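Long-range contact in peroxinectin A (Dictyostelium discoideum, PDB 6ERC), which uses hydrogen peroxide and a bound heme to oxidise phenolic donors, and belongs to the animal heme peroxidase family: residues Y116-A121 against N387-I392. Sequence-based numbering, arbitrary orientation.
With BMA (beta-D-mannopyranose), chain H.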
loop_
_atom_site.group_PDB
_atom_site.type_symbol
_atom_site.label_atom_id
_atom_site.label_comp_id
_atom_site.label_asym_id
_atom_site.label_seq_id
_atom_site.Cartn_x
_atom_site.Cartn_y
_atom_site.Cartn_z
ATOM N N TYR A 116 -4.071 -0.156 19.598
ATOM C CA TYR A 116 -4.674 -0.678 18.379
ATOM C C TYR A 116 -6.167 -0.401 18.411
ATOM O O TYR A 116 -6.826 -0.641 19.428
ATOM C CB TYR A 116 -4.428 -2.178 18.213
ATOM C CG TYR A 116 -5.100 -2.758 16.986
ATOM C CD1 TYR A 116 -6.424 -3.177 17.027
ATOM C CD2 TYR A 116 -4.412 -2.882 15.786
ATOM C CE1 TYR A 116 -7.039 -3.702 15.912
ATOM C CE2 TYR A 116 -5.021 -3.410 14.666
ATOM C CZ TYR A 116 -6.333 -3.817 14.735
ATOM O OH TYR A 116 -6.945 -4.342 13.621
ATOM N N PHE A 117 -6.690 0.089 17.292
ATOM C CA PHE A 117 -8.106 0.386 17.144
ATOM C C PHE A 117 -8.653 -0.407 15.971
ATOM O O PHE A 117 -8.041 -0.440 14.899
ATOM C CB PHE A 117 -8.326 1.881 16.941
ATOM C CG PHE A 117 -8.024 2.701 18.156
ATOM C CD1 PHE A 117 -6.731 3.114 18.424
ATOM C CD2 PHE A 117 -9.032 3.050 19.036
ATOM C CE1 PHE A 117 -6.450 3.867 19.551
ATOM C CE2 PHE A 117 -8.759 3.803 20.162
ATOM C CZ PHE A 117 -7.467 4.212 20.421
ATOM N N ARG A 118 -9.798 -1.046 16.178
ATOM C CA ARG A 118 -10.340 -1.943 15.170
ATOM C C ARG A 118 -10.868 -1.158 13.976
ATOM O O ARG A 118 -11.301 -0.008 14.096
ATOM C CB ARG A 118 -11.446 -2.812 15.771
ATOM C CG ARG A 118 -10.962 -3.714 16.902
ATOM C CD ARG A 118 -12.011 -4.741 17.305
ATOM N NE ARG A 118 -12.244 -5.733 16.259
ATOM C CZ ARG A 118 -13.004 -6.814 16.404
ATOM N NH1 ARG A 118 -13.610 -7.057 17.557
ATOM N NH2 ARG A 118 -13.156 -7.658 15.395
ATOM N N THR A 119 -10.821 -1.797 12.812
ATOM C CA THR A 119 -11.220 -1.148 11.573
ATOM C C THR A 119 -12.705 -0.819 11.574
ATOM O O THR A 119 -13.527 -1.579 12.091
ATOM C CB THR A 119 -10.889 -2.045 10.384
ATOM O OG1 THR A 119 -9.508 -2.415 10.451
ATOM C CG2 THR A 119 -11.156 -1.317 9.070
ATOM N N ARG A 120 -13.042 0.326 10.985
ATOM C CA ARG A 120 -14.438 0.696 10.823
ATOM C C ARG A 120 -15.193 -0.412 10.115
ATOM O O ARG A 120 -14.744 -0.962 9.103
ATOM C CB ARG A 120 -14.556 1.998 10.029
ATOM C CG ARG A 120 -15.985 2.489 9.786
ATOM C CD ARG A 120 -15.984 3.678 8.849
ATOM N NE ARG A 120 -17.305 3.969 8.297
ATOM C CZ ARG A 120 -17.554 4.959 7.444
ATOM N NH1 ARG A 120 -16.574 5.763 7.043
ATOM N NH2 ARG A 120 -18.785 5.151 6.988
ATOM N N ALA A 121 -16.354 -0.729 10.669
ATOM C CA ALA A 121 -17.208 -1.772 10.128
ATOM C C ALA A 121 -18.647 -1.278 10.112
ATOM O O ALA A 121 -19.007 -0.305 10.782
ATOM C CB ALA A 121 -17.100 -3.085 10.931
ATOM N N ASN A 387 -5.611 -8.888 10.709
ATOM C CA ASN A 387 -6.160 -10.129 10.172
ATOM C C ASN A 387 -7.152 -10.751 11.146
ATOM O O ASN A 387 -8.227 -11.212 10.743
ATOM C CB ASN A 387 -5.031 -11.111 9.857
ATOM C CG ASN A 387 -4.200 -10.685 8.663
ATOM O OD1 ASN A 387 -4.507 -11.032 7.524
ATOM N ND2 ASN A 387 -3.136 -9.936 8.922
ATOM N N ARG A 388 -6.807 -10.773 12.436
ATOM C CA ARG A 388 -7.715 -11.309 13.442
ATOM C C ARG A 388 -8.885 -10.368 13.691
ATOM O O ARG A 388 -9.980 -10.819 14.049
ATOM C CB ARG A 388 -6.947 -11.576 14.736
ATOM C CG ARG A 388 -5.873 -12.639 14.584
ATOM C CD ARG A 388 -4.939 -12.683 15.774
ATOM N NE ARG A 388 -3.926 -13.722 15.622
ATOM C CZ ARG A 388 -3.062 -14.072 16.569
ATOM N NH1 ARG A 388 -3.084 -13.466 17.750
ATOM N NH2 ARG A 388 -2.176 -15.033 16.338
ATOM N N ASP A 389 -8.671 -9.063 13.507
ATOM C CA ASP A 389 -9.768 -8.102 13.569
ATOM C C ASP A 389 -10.771 -8.352 12.448
ATOM O O ASP A 389 -11.986 -8.352 12.674
ATOM C CB ASP A 389 -9.204 -6.681 13.494
ATOM C CG ASP A 389 -10.284 -5.613 13.483
ATOM O OD1 ASP A 389 -11.482 -5.953 13.571
ATOM O OD2 ASP A 389 -9.927 -4.420 13.390
ATOM N N HIS A 390 -10.277 -8.573 11.230
ATOM C CA HIS A 390 -11.144 -8.780 10.077
ATOM C C HIS A 390 -11.681 -10.199 9.981
ATOM O O HIS A 390 -12.559 -10.453 9.150
ATOM C CB HIS A 390 -10.397 -8.448 8.781
ATOM C CG HIS A 390 -10.024 -7.004 8.643
ATOM N ND1 HIS A 390 -9.674 -6.438 7.436
ATOM C CD2 HIS A 390 -9.939 -6.013 9.563
ATOM C CE1 HIS A 390 -9.395 -5.159 7.617
ATOM N NE2 HIS A 390 -9.547 -4.876 8.898
ATOM N N GLY A 391 -11.175 -11.124 10.788
ATOM C CA GLY A 391 -11.640 -12.495 10.736
ATOM C C GLY A 391 -11.115 -13.265 9.546
ATOM O O GLY A 391 -11.847 -14.073 8.961
ATOM N N ILE A 392 -9.865 -13.028 9.161
ATOM C CA ILE A 392 -9.277 -13.785 8.050
ATOM C C ILE A 392 -9.203 -15.258 8.443
ATOM O O ILE A 392 -8.691 -15.582 9.533
ATOM C CB ILE A 392 -7.880 -13.236 7.697
ATOM C CG1 ILE A 392 -7.977 -11.784 7.207
ATOM C CG2 ILE A 392 -7.188 -14.116 6.648
ATOM C CD1 ILE A 392 -8.721 -11.600 5.887
HETATM C C1 BMA H . -22.570 1.285 8.748
HETATM C C2 BMA H . -22.020 2.638 9.308
HETATM C C3 BMA H . -21.910 3.663 8.153
HETATM C C4 BMA H . -23.107 3.531 7.168
HETATM C C5 BMA H . -24.245 2.769 7.868
HETATM C C6 BMA H . -25.530 2.695 7.060
HETATM O O2 BMA H . -20.712 2.483 9.843
HETATM O O3 BMA H . -20.682 3.531 7.466
HETATM O O4 BMA H . -23.579 4.816 6.793
HETATM O O5 BMA H . -23.807 1.421 8.085
HETATM O O6 BMA H . -26.657 2.988 7.910
#
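The carboxylate of D389, on helix 379-390, takes four hydrogen bonds from Y116, R118 and T119 of strand 113-124. Y116 OH binds D389 OD2 on its anti lone pair at 3.0 Å. The backbone N of T119 takes the syn lone pair of D389 OD2, at 2.8 Å. The other oxygen belongs to R118. Its NE meets D389 OD1 from above the carboxylate plane at 2.8 Å, forming a salt bridge, and NH2 joins from the same face. A bend at chi3 (68°) turns the guanidinium side-on, so that R118 NH2 also binds the backbone O of D389 at 3.0 Å. R118 NH1 is held by the O of N36, and NH2 also binds the O of F35. Beside this, T119 OG1 is hydrogen-bonded to H390 NE2 at 2.9 Å, in the plane of the ring. R386 also binds T119 OG1, and N294 OD1 binds H390 ND1, fixing the ring at both nitrogens. The nearest atoms of the Y116 side chain and the heme are about 4 Å apart. The contact thus ties the sheet to a helix beside the heme pocket. Here the buried aspartate is probably kept ionised by R118 and the donors at both oxygens.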